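PDB 3F1B: TetR-like transcriptional regulator, which probably acts as a dimeric transcription regulator, binding regulatory DNA through an N-terminal helix-turn-helix domain as other TetR-family proteins do. Local coordinates for residues Q17-A22 against K48-L53; V24-D29 against A41-I46; E89-A94 against S188-G193. All coordinates share one frame; numbering follows the deposited sequence.

Interaction 1. Residues Q17-A22 against K48-L53. With SO4 (sulfate ion), chain C.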
loop_
_atom_site.group_PDB
_atom_site.type_symbol
_atom_site.label_atom_id
_atom_site.label_comp_id
_atom_site.label_asym_id
_atom_site.label_seq_id
_atom_site.Cartn_x
_atom_site.Cartn_y
_atom_site.Cartn_z
ATOM N N GLN A 17 5.093 -21.211 17.495
ATOM C CA GLN A 17 3.882 -20.993 16.735
ATOM C C GLN A 17 2.805 -20.308 17.562
ATOM O O GLN A 17 2.032 -19.509 17.013
ATOM C CB GLN A 17 3.389 -22.280 16.062
ATOM C CG GLN A 17 1.876 -22.402 15.839
ATOM C CD GLN A 17 1.207 -23.350 16.850
ATOM O OE1 GLN A 17 0.699 -24.403 16.475
ATOM N NE2 GLN A 17 1.240 -22.993 18.138
ATOM N N GLN A 18 2.772 -20.564 18.868
ATOM C CA GLN A 18 1.800 -19.885 19.714
ATOM C C GLN A 18 2.112 -18.403 19.886
ATOM O O GLN A 18 1.190 -17.571 19.934
ATOM C CB GLN A 18 1.745 -20.535 21.064
ATOM C CG GLN A 18 0.904 -21.740 21.107
ATOM C CD GLN A 18 0.906 -22.348 22.489
ATOM O OE1 GLN A 18 1.295 -21.692 23.468
ATOM N NE2 GLN A 18 0.491 -23.605 22.586
HETATM N N MSE A 19 3.402 -18.074 19.968
HETATM C CA MSE A 19 3.849 -16.691 20.154
HETATM C C MSE A 19 3.671 -15.883 18.883
HETATM O O MSE A 19 3.361 -14.718 18.938
HETATM C CB MSE A 19 5.328 -16.651 20.529
HETATM C CG MSE A 19 5.591 -16.843 21.991
HETATM SE SE MSE A 19 7.483 -17.148 22.429
HETATM C CE MSE A 19 7.353 -16.736 24.323
ATOM N N LEU A 20 3.911 -16.500 17.744
ATOM C CA LEU A 20 3.805 -15.833 16.472
ATOM C C LEU A 20 2.339 -15.608 16.058
ATOM O O LEU A 20 1.992 -14.548 15.508
ATOM C CB LEU A 20 4.646 -16.570 15.412
ATOM C CG LEU A 20 6.193 -16.485 15.598
ATOM C CD1 LEU A 20 6.928 -17.486 14.735
ATOM C CD2 LEU A 20 6.811 -15.120 15.361
ATOM N N ASP A 21 1.470 -16.565 16.380
ATOM C CA ASP A 21 0.033 -16.405 16.131
ATOM C C ASP A 21 -0.548 -15.236 16.905
ATOM O O ASP A 21 -1.431 -14.514 16.432
ATOM C CB ASP A 21 -0.720 -17.664 16.562
ATOM C CG ASP A 21 -0.476 -18.827 15.648
ATOM O OD1 ASP A 21 -0.949 -19.929 15.946
ATOM O OD2 ASP A 21 0.195 -18.650 14.616
ATOM N N ALA A 22 -0.079 -15.083 18.129
ATOM C CA ALA A 22 -0.569 -14.031 19.009
ATOM C C ALA A 22 -0.018 -12.657 18.601
ATOM O O ALA A 22 -0.669 -11.637 18.808
ATOM C CB ALA A 22 -0.162 -14.345 20.430
ATOM N N LYS A 48 5.698 -12.298 30.131
ATOM C CA LYS A 48 6.420 -11.272 29.386
ATOM C C LYS A 48 7.948 -11.568 29.388
ATOM O O LYS A 48 8.580 -11.549 28.324
ATOM C CB LYS A 48 6.095 -9.889 29.941
ATOM C CG LYS A 48 6.436 -8.736 29.038
ATOM C CD LYS A 48 5.851 -7.420 29.605
ATOM C CE LYS A 48 6.229 -6.161 28.762
ATOM N NZ LYS A 48 6.258 -4.892 29.608
ATOM N N PRO A 49 8.532 -11.865 30.574
ATOM C CA PRO A 49 9.906 -12.356 30.604
ATOM C C PRO A 49 10.159 -13.508 29.619
ATOM O O PRO A 49 11.227 -13.536 28.983
ATOM C CB PRO A 49 10.088 -12.843 32.057
ATOM C CG PRO A 49 9.092 -12.081 32.871
ATOM C CD PRO A 49 8.028 -11.535 31.925
HETATM N N MSE A 50 9.204 -14.435 29.511
HETATM C CA MSE A 50 9.272 -15.543 28.566
HETATM C C MSE A 50 9.449 -15.074 27.142
HETATM O O MSE A 50 10.402 -15.487 26.467
HETATM C CB MSE A 50 8.003 -16.362 28.631
HETATM C CG MSE A 50 8.136 -17.628 29.418
HETATM SE SE MSE A 50 9.185 -18.856 28.325
HETATM C CE MSE A 50 7.779 -19.287 27.014
ATOM N N LEU A 51 8.530 -14.215 26.690
ATOM C CA LEU A 51 8.587 -13.628 25.354
ATOM C C LEU A 51 9.993 -13.062 25.017
ATOM O O LEU A 51 10.560 -13.346 23.960
ATOM C CB LEU A 51 7.542 -12.513 25.248
ATOM C CG LEU A 51 6.510 -12.474 24.136
ATOM C CD1 LEU A 51 6.116 -11.051 23.883
ATOM C CD2 LEU A 51 6.948 -13.104 22.855
ATOM N N TYR A 52 10.548 -12.266 25.926
ATOM C CA TYR A 52 11.862 -11.654 25.695
ATOM C C TYR A 52 12.997 -12.650 25.593
ATOM O O TYR A 52 14.008 -12.370 24.939
ATOM C CB TYR A 52 12.176 -10.643 26.786
ATOM C CG TYR A 52 11.498 -9.341 26.558
ATOM C CD1 TYR A 52 10.272 -9.089 27.111
ATOM C CD2 TYR A 52 12.073 -8.372 25.755
ATOM C CE1 TYR A 52 9.627 -7.892 26.876
ATOM C CE2 TYR A 52 11.451 -7.162 25.518
ATOM C CZ TYR A 52 10.228 -6.918 26.086
ATOM O OH TYR A 52 9.578 -5.711 25.877
ATOM N N LEU A 53 12.848 -13.801 26.247
ATOM C CA LEU A 53 13.830 -14.880 26.080
ATOM C C LEU A 53 13.764 -15.538 24.682
ATOM O O LEU A 53 14.670 -16.267 24.313
ATOM C CB LEU A 53 13.760 -15.943 27.219
ATOM C CG LEU A 53 14.031 -15.543 28.674
ATOM C CD1 LEU A 53 13.770 -16.689 29.594
ATOM C CD2 LEU A 53 15.455 -15.065 28.840
HETATM S S SO4 C . 6.124 -3.087 25.796
HETATM O O1 SO4 C . 4.932 -3.804 26.233
HETATM O O2 SO4 C . 7.238 -3.666 26.558
HETATM O O3 SO4 C . 6.330 -3.235 24.352
HETATM O O4 SO4 C . 6.002 -1.665 26.102
#
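The Tyr52 ring meets a sulfate at its edge: sulfate O2 lies near the ring plane, 3.2 Å from Tyr52 OH in a weak hydrogen bond. Lys48 CG lies at the ring edge too, in its plane. From there the extended lysine chain carries NZ to 3.4 Å from the same O2, a second weak bond. Across to helix 12-30 the contact is apolar. Met19, a selenomethionine here, has CG anti to its carbonyl carbon (chi1 -84°) and an extended chain that slides past Leu51. Its CE comes 3.5 Å from Leu51 CA and 3.9 Å from Leu51 CD2. Met50, also selenomethionine, bends at chi2 and chi3 to bring its CE 3.7 Å from Met19 CE. Backbone amides of Met37 and Asp38 also bind the sulfate, and Asp38 forms a salt bridge with Lys48. With an alanine here in place of Lys48, Asp38 would probably lose its ionic mate and the sulfate one of its donors. The ion probably comes from the crystallisation liquor; its place is consistent with a DNA phosphate site. Helix 48-54, the second of the predicted helix-turn-helix, thus rests on helix 12-30 through Met19, while Leu51 also packs on Met37 and Ile40 of helix 37-43.

Interaction 2. Residues V24-D29 against A41-I46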
loop_
_atom_site.group_PDB
_atom_site.type_symbol
_atom_site.label_atom_id
_atom_site.label_comp_id
_atom_site.label_asym_id
_atom_site.label_seq_id
_atom_site.Cartn_x
_atom_site.Cartn_y
_atom_site.Cartn_z
ATOM N N VAL A 24 0.763 -11.907 15.545
ATOM C CA VAL A 24 0.085 -11.579 14.319
ATOM C C VAL A 24 -1.214 -10.826 14.654
ATOM O O VAL A 24 -1.434 -9.694 14.169
ATOM C CB VAL A 24 -0.117 -12.815 13.410
ATOM C CG1 VAL A 24 -1.028 -12.501 12.255
ATOM C CG2 VAL A 24 1.179 -13.190 12.804
ATOM N N ASP A 25 -2.041 -11.444 15.488
ATOM C CA ASP A 25 -3.217 -10.798 16.092
ATOM C C ASP A 25 -2.954 -9.351 16.462
ATOM O O ASP A 25 -3.457 -8.414 15.818
ATOM C CB ASP A 25 -3.622 -11.538 17.372
ATOM C CG ASP A 25 -4.079 -12.963 17.112
ATOM O OD1 ASP A 25 -4.617 -13.584 18.057
ATOM O OD2 ASP A 25 -3.903 -13.476 15.975
ATOM N N VAL A 26 -2.127 -9.182 17.479
ATOM C CA VAL A 26 -1.893 -7.874 18.023
ATOM C C VAL A 26 -1.337 -6.914 16.971
ATOM O O VAL A 26 -1.727 -5.743 16.938
ATOM C CB VAL A 26 -1.005 -7.926 19.299
ATOM C CG1 VAL A 26 -1.111 -6.612 20.048
ATOM C CG2 VAL A 26 -1.421 -9.084 20.209
ATOM N N PHE A 27 -0.446 -7.378 16.100
ATOM C CA PHE A 27 0.090 -6.471 15.095
ATOM C C PHE A 27 -0.983 -6.052 14.074
ATOM O O PHE A 27 -1.042 -4.885 13.661
ATOM C CB PHE A 27 1.270 -7.084 14.369
ATOM C CG PHE A 27 2.556 -7.008 15.110
ATOM C CD1 PHE A 27 3.009 -5.795 15.635
ATOM C CD2 PHE A 27 3.365 -8.171 15.240
ATOM C CE1 PHE A 27 4.232 -5.734 16.331
ATOM C CE2 PHE A 27 4.570 -8.140 15.903
ATOM C CZ PHE A 27 5.018 -6.902 16.467
ATOM N N SER A 28 -1.820 -7.007 13.654
ATOM C CA SER A 28 -2.890 -6.705 12.691
ATOM C C SER A 28 -4.020 -5.930 13.370
ATOM O O SER A 28 -4.570 -5.007 12.793
ATOM C CB SER A 28 -3.417 -7.958 11.974
ATOM O OG SER A 28 -4.178 -8.767 12.851
ATOM N N ASP A 29 -4.347 -6.299 14.602
ATOM C CA ASP A 29 -5.328 -5.570 15.380
ATOM C C ASP A 29 -4.965 -4.089 15.538
ATOM O O ASP A 29 -5.782 -3.218 15.274
ATOM C CB ASP A 29 -5.490 -6.232 16.752
ATOM C CG ASP A 29 -6.842 -5.922 17.409
ATOM O OD1 ASP A 29 -7.775 -5.479 16.699
ATOM O OD2 ASP A 29 -6.985 -6.132 18.640
ATOM N N ALA A 41 2.255 -10.777 24.867
ATOM C CA ALA A 41 2.448 -11.768 25.990
ATOM C C ALA A 41 1.133 -12.256 26.591
ATOM O O ALA A 41 0.955 -13.461 26.768
ATOM C CB ALA A 41 3.353 -11.223 27.093
ATOM N N ALA A 42 0.215 -11.334 26.894
ATOM C CA ALA A 42 -1.155 -11.729 27.318
ATOM C C ALA A 42 -1.876 -12.637 26.302
ATOM O O ALA A 42 -2.448 -13.663 26.702
ATOM C CB ALA A 42 -2.008 -10.513 27.642
ATOM N N LYS A 43 -1.826 -12.264 25.015
ATOM C CA LYS A 43 -2.481 -13.023 23.918
ATOM C C LYS A 43 -1.969 -14.454 23.762
ATOM O O LYS A 43 -2.732 -15.400 23.547
ATOM C CB LYS A 43 -2.348 -12.281 22.575
ATOM C CG LYS A 43 -3.439 -11.241 22.329
ATOM C CD LYS A 43 -4.662 -11.794 21.544
ATOM C CE LYS A 43 -5.924 -11.002 21.878
ATOM N NZ LYS A 43 -6.930 -11.055 20.780
ATOM N N ALA A 44 -0.660 -14.599 23.856
ATOM C CA ALA A 44 -0.029 -15.909 23.842
ATOM C C ALA A 44 -0.188 -16.602 25.198
ATOM O O ALA A 44 0.233 -17.743 25.374
ATOM C CB ALA A 44 1.453 -15.759 23.472
ATOM N N GLU A 45 -0.787 -15.895 26.146
ATOM C CA GLU A 45 -0.943 -16.391 27.521
ATOM C C GLU A 45 0.363 -16.974 28.095
ATOM O O GLU A 45 0.373 -18.001 28.799
ATOM C CB GLU A 45 -2.079 -17.407 27.615
ATOM C CG GLU A 45 -3.277 -17.074 26.739
ATOM C CD GLU A 45 -4.518 -17.870 27.107
ATOM O OE1 GLU A 45 -4.975 -17.744 28.260
ATOM O OE2 GLU A 45 -5.045 -18.606 26.234
ATOM N N ILE A 46 1.461 -16.298 27.773
ATOM C CA ILE A 46 2.771 -16.647 28.262
ATOM C C ILE A 46 3.263 -15.456 29.085
ATOM O O ILE A 46 2.644 -14.383 29.071
ATOM C CB ILE A 46 3.685 -17.044 27.068
ATOM C CG1 ILE A 46 4.433 -18.323 27.399
ATOM C CG2 ILE A 46 4.593 -15.904 26.584
ATOM C CD1 ILE A 46 3.518 -19.492 27.672
#
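Val26 and Lys43 make the apolar part of this contact, methyl against methylene. Val26 CG2 reaches 3.6 Å from Lys43 CG and 4.1 Å from Lys43 CB, the two side chains crossing obliquely. A chi1 of -164° sets Val26 CG1 anti to the backbone N, which leaves CG2 anti to the carbonyl carbon, facing the lysine stem; the valine also packs on Thr35. The polar part is looser. Asp25 and Lys43 cross at about a right angle, with Asp25 OD1 3.9 Å from Lys43 CD; the lysine chain, bent at chi2 (-93°), leaves its NZ 4.4 Å from Asp25 OD1, beyond a salt bridge. Asp29 OD2 is farther still, 5.4 Å from Lys43 NZ. Backbone bonds shape the end of helix 37-43: in a Schellman motif, Glu45 takes positive phi, while Glu45 N bonds to Ala42 O and Ile46 N to Ala41 O, and the chain then turns toward helix 48-54. Lys43 and Ala44 also pack on Ala22, one turn earlier on helix 12-30. Lys43 thus serves the contact mainly through its aliphatic stem, and the ammonium end probably feels only a diffuse attraction to the two aspartates, so helix 37-43 is held here by shape more than by charge.

Interaction 3. Residues E89-A94 against S188-G193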
loop_
_atom_site.group_PDB
_atom_site.type_symbol
_atom_site.label_atom_id
_atom_site.label_comp_id
_atom_site.label_asym_id
_atom_site.label_seq_id
_atom_site.Cartn_x
_atom_site.Cartn_y
_atom_site.Cartn_z
ATOM N N GLU A 89 -2.098 -19.866 -17.153
ATOM C CA GLU A 89 -2.493 -20.756 -16.082
ATOM C C GLU A 89 -1.615 -20.480 -14.867
ATOM O O GLU A 89 -2.060 -20.627 -13.729
ATOM C CB GLU A 89 -2.415 -22.204 -16.534
ATOM C CG GLU A 89 -2.750 -23.202 -15.451
ATOM C CD GLU A 89 -4.173 -23.083 -14.925
ATOM O OE1 GLU A 89 -4.401 -23.576 -13.796
ATOM O OE2 GLU A 89 -5.064 -22.527 -15.618
ATOM N N GLN A 90 -0.390 -20.035 -15.113
ATOM C CA GLN A 90 0.468 -19.589 -14.013
ATOM C C GLN A 90 -0.098 -18.374 -13.314
ATOM O O GLN A 90 -0.259 -18.377 -12.104
ATOM C CB GLN A 90 1.839 -19.284 -14.519
ATOM C CG GLN A 90 2.546 -20.498 -14.989
ATOM C CD GLN A 90 3.929 -20.178 -15.474
ATOM O OE1 GLN A 90 4.885 -20.928 -15.208
ATOM N NE2 GLN A 90 4.060 -19.057 -16.193
ATOM N N LEU A 91 -0.450 -17.369 -14.104
ATOM C CA LEU A 91 -1.165 -16.163 -13.640
ATOM C C LEU A 91 -2.476 -16.498 -12.924
ATOM O O LEU A 91 -2.678 -16.113 -11.766
ATOM C CB LEU A 91 -1.437 -15.219 -14.823
ATOM C CG LEU A 91 -1.645 -13.705 -14.572
ATOM C CD1 LEU A 91 -3.004 -13.172 -15.080
ATOM C CD2 LEU A 91 -1.409 -13.275 -13.158
ATOM N N ARG A 92 -3.362 -17.233 -13.589
ATOM C CA ARG A 92 -4.563 -17.691 -12.900
ATOM C C ARG A 92 -4.264 -18.449 -11.569
ATOM O O ARG A 92 -4.924 -18.189 -10.533
ATOM C CB ARG A 92 -5.455 -18.485 -13.842
ATOM C CG ARG A 92 -6.671 -19.139 -13.187
ATOM C CD ARG A 92 -7.441 -19.850 -14.324
ATOM N NE ARG A 92 -7.754 -21.306 -14.264
ATOM C CZ ARG A 92 -7.204 -22.252 -13.488
ATOM N NH1 ARG A 92 -7.618 -23.512 -13.589
ATOM N NH2 ARG A 92 -6.248 -21.971 -12.612
ATOM N N ARG A 93 -3.254 -19.328 -11.552
ATOM C CA ARG A 93 -3.016 -20.096 -10.315
ATOM C C ARG A 93 -2.422 -19.257 -9.207
ATOM O O ARG A 93 -2.683 -19.513 -8.016
ATOM C CB ARG A 93 -2.145 -21.301 -10.562
ATOM C CG ARG A 93 -2.809 -22.316 -11.414
ATOM C CD ARG A 93 -1.976 -23.564 -11.384
ATOM N NE ARG A 93 -2.667 -24.631 -12.092
ATOM C CZ ARG A 93 -2.218 -25.863 -12.229
ATOM N NH1 ARG A 93 -1.059 -26.195 -11.705
ATOM N NH2 ARG A 93 -2.948 -26.740 -12.904
ATOM N N ALA A 94 -1.653 -18.235 -9.597
ATOM C CA ALA A 94 -1.042 -17.332 -8.660
ATOM C C ALA A 94 -2.095 -16.413 -8.074
ATOM O O ALA A 94 -2.090 -16.142 -6.876
ATOM C CB ALA A 94 0.067 -16.513 -9.333
ATOM N N SER A 188 -8.713 -10.474 -16.287
ATOM C CA SER A 188 -9.029 -9.745 -17.520
ATOM C C SER A 188 -8.402 -8.334 -17.569
ATOM O O SER A 188 -8.051 -7.837 -18.625
ATOM C CB SER A 188 -10.531 -9.723 -17.783
ATOM O OG SER A 188 -11.187 -8.901 -16.841
ATOM N N LEU A 189 -8.250 -7.701 -16.423
ATOM C CA LEU A 189 -7.432 -6.508 -16.354
ATOM C C LEU A 189 -6.059 -6.787 -16.975
ATOM O O LEU A 189 -5.501 -5.948 -17.663
ATOM C CB LEU A 189 -7.288 -6.122 -14.900
ATOM C CG LEU A 189 -6.446 -4.950 -14.438
ATOM C CD1 LEU A 189 -6.871 -4.657 -13.019
ATOM C CD2 LEU A 189 -4.931 -5.197 -14.513
ATOM N N ALA A 190 -5.531 -7.987 -16.744
ATOM C CA ALA A 190 -4.188 -8.351 -17.160
ATOM C C ALA A 190 -4.137 -8.642 -18.656
ATOM O O ALA A 190 -3.213 -8.201 -19.338
ATOM C CB ALA A 190 -3.706 -9.547 -16.388
ATOM N N TRP A 191 -5.110 -9.402 -19.163
ATOM C CA TRP A 191 -5.113 -9.761 -20.604
ATOM C C TRP A 191 -5.820 -8.722 -21.510
ATOM O O TRP A 191 -5.602 -8.707 -22.727
ATOM C CB TRP A 191 -5.627 -11.194 -20.844
ATOM C CG TRP A 191 -4.890 -12.247 -20.034
ATOM C CD1 TRP A 191 -5.427 -13.061 -19.066
ATOM C CD2 TRP A 191 -3.486 -12.589 -20.108
ATOM N NE1 TRP A 191 -4.453 -13.884 -18.542
ATOM C CE2 TRP A 191 -3.253 -13.613 -19.157
ATOM C CE3 TRP A 191 -2.408 -12.132 -20.883
ATOM C CZ2 TRP A 191 -1.977 -14.192 -18.963
ATOM C CZ3 TRP A 191 -1.138 -12.713 -20.687
ATOM C CH2 TRP A 191 -0.938 -13.731 -19.736
ATOM N N ARG A 192 -6.617 -7.843 -20.898
ATOM C CA ARG A 192 -7.338 -6.774 -21.604
ATOM C C ARG A 192 -6.860 -5.306 -21.372
ATOM O O ARG A 192 -7.050 -4.473 -22.237
ATOM C CB ARG A 192 -8.863 -6.931 -21.430
ATOM C CG ARG A 192 -9.467 -8.221 -22.030
ATOM C CD ARG A 192 -9.055 -8.482 -23.523
ATOM N NE ARG A 192 -9.840 -7.736 -24.528
ATOM C CZ ARG A 192 -10.911 -8.209 -25.175
ATOM N NH1 ARG A 192 -11.349 -9.433 -24.928
ATOM N NH2 ARG A 192 -11.550 -7.461 -26.072
ATOM N N GLY A 193 -6.232 -4.990 -20.233
ATOM C CA GLY A 193 -5.330 -3.817 -20.148
ATOM C C GLY A 193 -4.112 -4.040 -21.060
ATOM O O GLY A 193 -3.482 -3.095 -21.559
#
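Leu91 reaches from helix 87-104 toward Ala190 and Trp191 of helix 179-196, and one methyl does the touching. Its CB points toward the other helix but stops short of it, as does CG, which stands anti to the backbone N (chi1 -156°) and extends the reach. At the tip CD1 meets both partners: it lies 3.9 Å from Ala190 CB, the whole side chain of that alanine, and 3.8 Å from Trp191 NE1. The methyl approaches the indole obliquely, beside NE1 and the ring fusion: CE2, a fusion atom, and CZ2, its neighbour in the six-membered ring, each stand 4.1 Å from Leu91 CD1. Leucine and tryptophan slide past each other in opposite directions. Leu161 and Leu140, from helices 153-173 and 126-143, also pack on Leu91, so the leucine belongs to a larger apolar core.

Polar groups gather beside this core. Glu89 OE1 takes Arg92 NH2 and Arg93 NE, each at 2.7 Å, in a salt-bridge network within helix 87-104. The Arg93 bond uses the anti lone pair of OE1 and is tilted 20° from the guanidinium plane, whereas Glu89 OE2 lies over the centre of the Arg92 guanidinium. On helix 179-196, Leu189 packs against Leu189 of the second subunit, placing this helix at the dimer interface. Between Leu91 and its two partners there is only van der Waals packing, consistent with joining by dispersion and burial; a cation-pi contact from Arg88 adds an electrostatic tie to Trp191, while the charges of Glu89, Arg92 and Arg93 are paired on helix 87-104 itself.

Overall arrangement
Interactions 1 and 2 form one compact cluster, their centres 8 Å apart. Both use helix 12-30, against helices 48-54 and 37-43, which follow each other in the chain. Interaction 2 is nested inside the loop closed by interaction 1, and the two touch directly, for example where Met19 packs on Ile46 and Lys48 on Ala41. Together they tie both helices of the predicted DNA-binding motif to helix 12-30. Interaction 3 comes later in the chain, in the C-terminal domain, on the opposite side of the chain's centre, its centre 40 Å from that of interaction 1 and 37 Å from that of interaction 2. The contacts thus mark the N-terminal end that probably binds DNA and the C-terminal end that meets the second subunit.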